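Local atomic coordinates of putative lipoprotein (Pseudomonas protegens, PDB entry 4KT3), a protein that probably serves as the immunity protein that binds and neutralises a peptidoglycan glycoside hydrolase effector of the type VI secretion system. Residues B[67-72]-B[78-83]; B[87-92]-B[122-127]. All coordinates share one frame; numbering follows the deposited sequence.

How the contacts relate
Following the chain from its N terminus, the two contacts come in series, neither crossing nor enclosing the other. Contact 1 closes first: it pairs strand 62-69 with strand 78-86 across the loop 70-77, forming a beta hairpin in the middle of the five-stranded antiparallel sheet. Strand 78-86 then runs on directly into the loop 87-92, where contact 2 opens. That contact spans a far longer excursion, through strands 92-94 and 99-100 and helix 104-117, before the chain returns at 122-127 to the same loop. Their centres lie about 25 Å apart, on opposite sides of the chain's centre, with contact 1 facing the bound partner chain.

Contact 1 of 2, residues B[67-72]-B[78-83]; sequences LGYNDP and EYWGLF
The indole of W80 has Y69 CB over one face, nearer the edge of the ring than its middle, and E78 OE2 in plane at its edge; the ring of F83, by contrast, receives L67 CB at its edge. These groups sit on an antiparallel beta hairpin interrupted by a classic beta bulge, in which W80 and G81 both face L67. Y69 CB comes to 3.6 Å from W80 CZ2, a CH-pi contact with the six-membered ring. The two aromatic planes are tilted by 26° and displaced, with little overlap. With CG anti to the backbone N (chi1 174°), L67 slants across the base of the indole, CD2 lying 4.0 Å from W80 CB.

In the backbone, L67 O takes a straight bond from W80 N at 2.8 Å and a weak one from G81 N, so the bulge folds two N-H groups onto one carbonyl. L67 N binds G81 O at 2.9 Å, and E78 N binds Y69 O beyond the bulge. G68 pairs with Y79 without hydrogen bonds, their CA atoms only 4.2 Å apart, and G68 CA packs near Y79 CD1.

The hairpin faces the other protein chain of the complex, where Y79 OH is bonded to S86 of that chain. Its extended chain lets E78 use OE1 for G150 N of the other chain and OE2 for W80 NE1. The indole helps set the carboxylate's orientation from within the hairpin: W80 NE1 donates to the anti side of E78 OE2 at 2.9 Å, 33° out of the carboxylate plane.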
loop_
_atom_site.group_PDB
_atom_site.type_symbol
_atom_site.label_atom_id
_atom_site.label_comp_id
_atom_site.label_asym_id
_atom_site.label_seq_id
_atom_site.Cartn_x
_atom_site.Cartn_y
_atom_site.Cartn_z
ATOM N N LEU B 67 0.639 -3.630 -5.243
ATOM C CA LEU B 67 1.483 -4.589 -5.929
ATOM C C LEU B 67 2.262 -5.334 -4.858
ATOM O O LEU B 67 2.953 -4.730 -4.036
ATOM C CB LEU B 67 2.438 -3.868 -6.860
ATOM C CG LEU B 67 3.493 -4.733 -7.553
ATOM C CD1 LEU B 67 2.848 -5.764 -8.471
ATOM C CD2 LEU B 67 4.453 -3.838 -8.316
ATOM N N GLY B 68 2.135 -6.649 -4.846
ATOM C CA GLY B 68 2.710 -7.423 -3.769
ATOM C C GLY B 68 3.218 -8.780 -4.182
ATOM O O GLY B 68 3.068 -9.194 -5.327
ATOM N N TYR B 69 3.778 -9.481 -3.202
ATOM C CA TYR B 69 4.526 -10.685 -3.436
ATOM C C TYR B 69 4.480 -11.578 -2.204
ATOM O O TYR B 69 4.843 -11.140 -1.115
ATOM C CB TYR B 69 5.969 -10.281 -3.733
ATOM C CG TYR B 69 6.927 -11.431 -3.854
ATOM C CD1 TYR B 69 6.677 -12.455 -4.744
ATOM C CD2 TYR B 69 8.091 -11.480 -3.091
ATOM C CE1 TYR B 69 7.541 -13.508 -4.883
ATOM C CE2 TYR B 69 8.973 -12.538 -3.218
ATOM C CZ TYR B 69 8.688 -13.557 -4.122
ATOM O OH TYR B 69 9.536 -14.635 -4.293
ATOM N N ASN B 70 4.058 -12.833 -2.379
ATOM C CA ASN B 70 4.124 -13.818 -1.293
ATOM C C ASN B 70 5.176 -14.879 -1.595
ATOM O O ASN B 70 5.098 -15.602 -2.606
ATOM C CB ASN B 70 2.766 -14.486 -1.040
ATOM C CG ASN B 70 1.781 -13.576 -0.333
ATOM O OD1 ASN B 70 1.999 -13.168 0.814
ATOM N ND2 ASN B 70 0.682 -13.256 -1.012
ATOM N N ASP B 71 6.150 -14.974 -0.699
ATOM C CA ASP B 71 7.252 -15.919 -0.787
ATOM C C ASP B 71 7.104 -16.869 0.398
ATOM O O ASP B 71 6.937 -16.418 1.525
ATOM C CB ASP B 71 8.562 -15.139 -0.676
ATOM C CG ASP B 71 9.791 -15.994 -0.905
ATOM O OD1 ASP B 71 9.740 -17.227 -0.683
ATOM O OD2 ASP B 71 10.824 -15.410 -1.296
ATOM N N PRO B 72 7.141 -18.189 0.159
ATOM C CA PRO B 72 6.990 -19.117 1.286
ATOM C C PRO B 72 8.143 -19.061 2.275
ATOM O O PRO B 72 7.973 -19.474 3.420
ATOM C CB PRO B 72 6.944 -20.494 0.610
ATOM C CG PRO B 72 7.625 -20.302 -0.702
ATOM C CD PRO B 72 7.248 -18.906 -1.125
ATOM N N GLU B 78 4.976 -9.216 1.077
ATOM C CA GLU B 78 5.880 -8.115 0.809
ATOM C C GLU B 78 5.229 -7.213 -0.228
ATOM O O GLU B 78 4.800 -7.692 -1.280
ATOM C CB GLU B 78 7.216 -8.649 0.285
ATOM C CG GLU B 78 8.227 -7.592 -0.094
ATOM C CD GLU B 78 9.580 -8.193 -0.484
ATOM O OE1 GLU B 78 10.015 -9.165 0.164
ATOM O OE2 GLU B 78 10.204 -7.718 -1.459
ATOM N N TYR B 79 5.177 -5.914 0.042
ATOM C CA TYR B 79 4.521 -4.983 -0.885
ATOM C C TYR B 79 5.528 -4.074 -1.581
ATOM O O TYR B 79 6.483 -3.592 -0.975
ATOM C CB TYR B 79 3.442 -4.183 -0.161
ATOM C CG TYR B 79 2.339 -5.078 0.357
ATOM C CD1 TYR B 79 1.266 -5.428 -0.452
ATOM C CD2 TYR B 79 2.402 -5.619 1.639
ATOM C CE1 TYR B 79 0.266 -6.269 0.019
ATOM C CE2 TYR B 79 1.416 -6.443 2.113
ATOM C CZ TYR B 79 0.355 -6.776 1.301
ATOM O OH TYR B 79 -0.622 -7.590 1.785
ATOM N N TRP B 80 5.327 -3.888 -2.876
ATOM C CA TRP B 80 6.268 -3.161 -3.710
ATOM C C TRP B 80 5.723 -1.803 -4.143
ATOM O O TRP B 80 6.477 -0.930 -4.569
ATOM C CB TRP B 80 6.587 -3.992 -4.957
ATOM C CG TRP B 80 7.365 -5.253 -4.677
ATOM C CD1 TRP B 80 8.082 -5.553 -3.555
ATOM C CD2 TRP B 80 7.503 -6.374 -5.555
ATOM N NE1 TRP B 80 8.661 -6.800 -3.685
ATOM C CE2 TRP B 80 8.315 -7.325 -4.901
ATOM C CE3 TRP B 80 7.010 -6.670 -6.826
ATOM C CZ2 TRP B 80 8.652 -8.549 -5.481
ATOM C CZ3 TRP B 80 7.347 -7.887 -7.403
ATOM C CH2 TRP B 80 8.158 -8.811 -6.728
ATOM N N GLY B 81 4.411 -1.629 -4.067
ATOM C CA GLY B 81 3.823 -0.359 -4.441
ATOM C C GLY B 81 2.360 -0.217 -4.068
ATOM O O GLY B 81 1.625 -1.200 -3.982
ATOM N N LEU B 82 1.951 1.032 -3.866
ATOM C CA LEU B 82 0.557 1.407 -3.696
ATOM C C LEU B 82 0.322 2.510 -4.713
ATOM O O LEU B 82 0.981 3.544 -4.667
ATOM C CB LEU B 82 0.282 1.923 -2.278
ATOM C CG LEU B 82 -1.134 2.464 -2.022
ATOM C CD1 LEU B 82 -2.207 1.422 -2.309
ATOM C CD2 LEU B 82 -1.285 2.969 -0.575
ATOM N N PHE B 83 -0.605 2.282 -5.636
ATOM C CA PHE B 83 -0.802 3.163 -6.781
ATOM C C PHE B 83 -2.214 3.707 -6.821
ATOM O O PHE B 83 -3.163 3.034 -6.417
ATOM C CB PHE B 83 -0.537 2.394 -8.081
ATOM C CG PHE B 83 0.832 1.782 -8.149
ATOM C CD1 PHE B 83 1.048 0.481 -7.709
ATOM C CD2 PHE B 83 1.906 2.509 -8.637
ATOM C CE1 PHE B 83 2.325 -0.082 -7.762
ATOM C CE2 PHE B 83 3.183 1.946 -8.698
ATOM C CZ PHE B 83 3.387 0.655 -8.259
#

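Contact 2 of 2, residues B[87-92]-B[122-127]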
loop_
_atom_site.group_PDB
_atom_site.type_symbol
_atom_site.label_atom_id
_atom_site.label_comp_id
_atom_site.label_asym_id
_atom_site.label_seq_id
_atom_site.Cartn_x
_atom_site.Cartn_y
_atom_site.Cartn_z
ATOM N N LEU B 87 -9.477 7.918 -12.894
ATOM C CA LEU B 87 -10.547 7.455 -13.759
ATOM C C LEU B 87 -10.700 8.330 -14.991
ATOM O O LEU B 87 -11.138 7.857 -16.031
ATOM C CB LEU B 87 -11.884 7.487 -13.018
ATOM C CG LEU B 87 -12.231 6.369 -12.062
ATOM C CD1 LEU B 87 -11.316 6.422 -10.864
ATOM C CD2 LEU B 87 -13.685 6.510 -11.641
ATOM N N ASN B 88 -10.378 9.611 -14.860
ATOM C CA ASN B 88 -10.662 10.559 -15.930
ATOM C C ASN B 88 -9.492 10.853 -16.863
ATOM O O ASN B 88 -9.706 11.352 -17.970
ATOM C CB ASN B 88 -11.203 11.870 -15.355
ATOM C CG ASN B 88 -12.681 11.788 -15.013
ATOM O OD1 ASN B 88 -13.435 11.045 -15.640
ATOM N ND2 ASN B 88 -13.098 12.549 -14.013
ATOM N N THR B 89 -8.266 10.575 -16.425
ATOM C CA THR B 89 -7.087 10.869 -17.252
ATOM C C THR B 89 -6.084 9.724 -17.356
ATOM O O THR B 89 -5.182 9.771 -18.193
ATOM C CB THR B 89 -6.292 12.045 -16.694
ATOM O OG1 THR B 89 -5.715 11.647 -15.446
ATOM C CG2 THR B 89 -7.170 13.274 -16.486
ATOM N N GLY B 90 -6.229 8.712 -16.502
ATOM C CA GLY B 90 -5.254 7.644 -16.406
ATOM C C GLY B 90 -3.953 8.046 -15.729
ATOM O O GLY B 90 -3.009 7.251 -15.684
ATOM N N ASP B 91 -3.878 9.274 -15.216
ATOM C CA ASP B 91 -2.698 9.691 -14.450
ATOM C C ASP B 91 -2.464 8.672 -13.345
ATOM O O ASP B 91 -3.392 8.360 -12.576
ATOM C CB ASP B 91 -2.914 11.086 -13.848
ATOM C CG ASP B 91 -1.615 11.777 -13.440
ATOM O OD1 ASP B 91 -0.541 11.485 -14.023
ATOM O OD2 ASP B 91 -1.687 12.638 -12.537
ATOM N N THR B 92 -1.219 8.205 -13.228
ATOM C CA THR B 92 -0.876 7.133 -12.299
ATOM C C THR B 92 0.250 7.552 -11.353
ATOM O O THR B 92 1.321 7.971 -11.795
ATOM C CB THR B 92 -0.496 5.853 -13.061
ATOM O OG1 THR B 92 -1.607 5.439 -13.858
ATOM C CG2 THR B 92 -0.099 4.716 -12.109
ATOM N N ALA B 122 -5.548 19.281 -14.945
ATOM C CA ALA B 122 -5.944 20.443 -14.158
ATOM C C ALA B 122 -7.363 20.291 -13.589
ATOM O O ALA B 122 -7.652 20.766 -12.484
ATOM C CB ALA B 122 -5.825 21.710 -14.988
ATOM N N ASP B 123 -8.243 19.628 -14.336
ATOM C CA ASP B 123 -9.621 19.389 -13.883
ATOM C C ASP B 123 -9.677 18.607 -12.568
ATOM O O ASP B 123 -10.624 18.760 -11.789
ATOM C CB ASP B 123 -10.426 18.608 -14.925
ATOM C CG ASP B 123 -10.766 19.427 -16.162
ATOM O OD1 ASP B 123 -10.967 18.810 -17.232
ATOM O OD2 ASP B 123 -10.843 20.672 -16.072
ATOM N N GLU B 124 -8.678 17.763 -12.323
ATOM C CA GLU B 124 -8.662 16.930 -11.116
ATOM C C GLU B 124 -7.594 17.378 -10.110
ATOM O O GLU B 124 -7.131 16.588 -9.291
ATOM C CB GLU B 124 -8.496 15.442 -11.487
ATOM C CG GLU B 124 -7.191 15.087 -12.189
ATOM C CD GLU B 124 -7.201 13.712 -12.865
ATOM O OE1 GLU B 124 -8.283 13.116 -13.079
ATOM O OE2 GLU B 124 -6.105 13.231 -13.207
ATOM N N LYS B 125 -7.218 18.654 -10.164
ATOM C CA LYS B 125 -6.189 19.195 -9.272
ATOM C C LYS B 125 -6.508 18.942 -7.796
ATOM O O LYS B 125 -5.651 18.490 -7.036
ATOM C CB LYS B 125 -6.007 20.695 -9.529
ATOM C CG LYS B 125 -4.875 21.330 -8.738
ATOM C CD LYS B 125 -4.823 22.834 -8.981
ATOM C CE LYS B 125 -3.844 23.522 -8.036
ATOM N NZ LYS B 125 -4.100 24.994 -7.945
ATOM N N SER B 126 -7.741 19.242 -7.395
ATOM C CA SER B 126 -8.185 19.028 -6.017
ATOM C C SER B 126 -8.106 17.561 -5.613
ATOM O O SER B 126 -7.634 17.231 -4.529
ATOM C CB SER B 126 -9.623 19.508 -5.838
ATOM O OG SER B 126 -9.681 20.917 -5.841
ATOM N N GLN B 127 -8.562 16.678 -6.490
ATOM C CA GLN B 127 -8.523 15.256 -6.180
ATOM C C GLN B 127 -7.069 14.803 -6.109
ATOM O O GLN B 127 -6.717 13.986 -5.259
ATOM C CB GLN B 127 -9.314 14.442 -7.209
ATOM C CG GLN B 127 -10.833 14.620 -7.118
ATOM C CD GLN B 127 -11.296 15.983 -7.573
ATOM O OE1 GLN B 127 -10.781 16.544 -8.541
ATOM N NE2 GLN B 127 -12.280 16.535 -6.867
HETATM O O HOH W 1 -4.096 13.403 -11.515
#
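The backbone of 87-92 turns tightly between two strands, passing through G90 at positive phi (73°), and meets 122-127 at E124, the N-cap of helix 125-129, with N88 CA and E124 CA 8.2 Å apart. Within the loop T89 forms an ST turn: its OG1 accepts from D91 N at 3.0 Å while donating across the contact to E124 OE2. That hydroxyl is therefore held in both roles, which probably helps fix the rotation of T89, and its methyl CG2 lies 3.4 Å from E124 OE2.

The side chains of E124 and T89 reach toward each other. CG of E124 is flanked by its own N and C (chi1 63°), and the chain extends from there, carrying the carboxylate away from the helix start and onto the loop. T89 OG1 reaches E124 OE2 at 2.8 Å on the syn side, 26° out of the carboxylate plane. The other oxygen, OE1, is bonded by S86 OG and also lies near N88 CB. S86 OG in turn accepts from N88 N and T89 N, so the same serine ties the loop's backbone to the glutamate.

Placing E124 beside D91 brings two acid groups close, with D91 OD2 4.5 Å from E124 OE2. Their proximity is probably eased by R100, which forms a salt bridge with D91 OD1, and by W93 NE1, bonded to OD2. A water bridges the two acids, donating to D91 OD2 at 2.7 Å and to E124 OE2 at 2.6 Å.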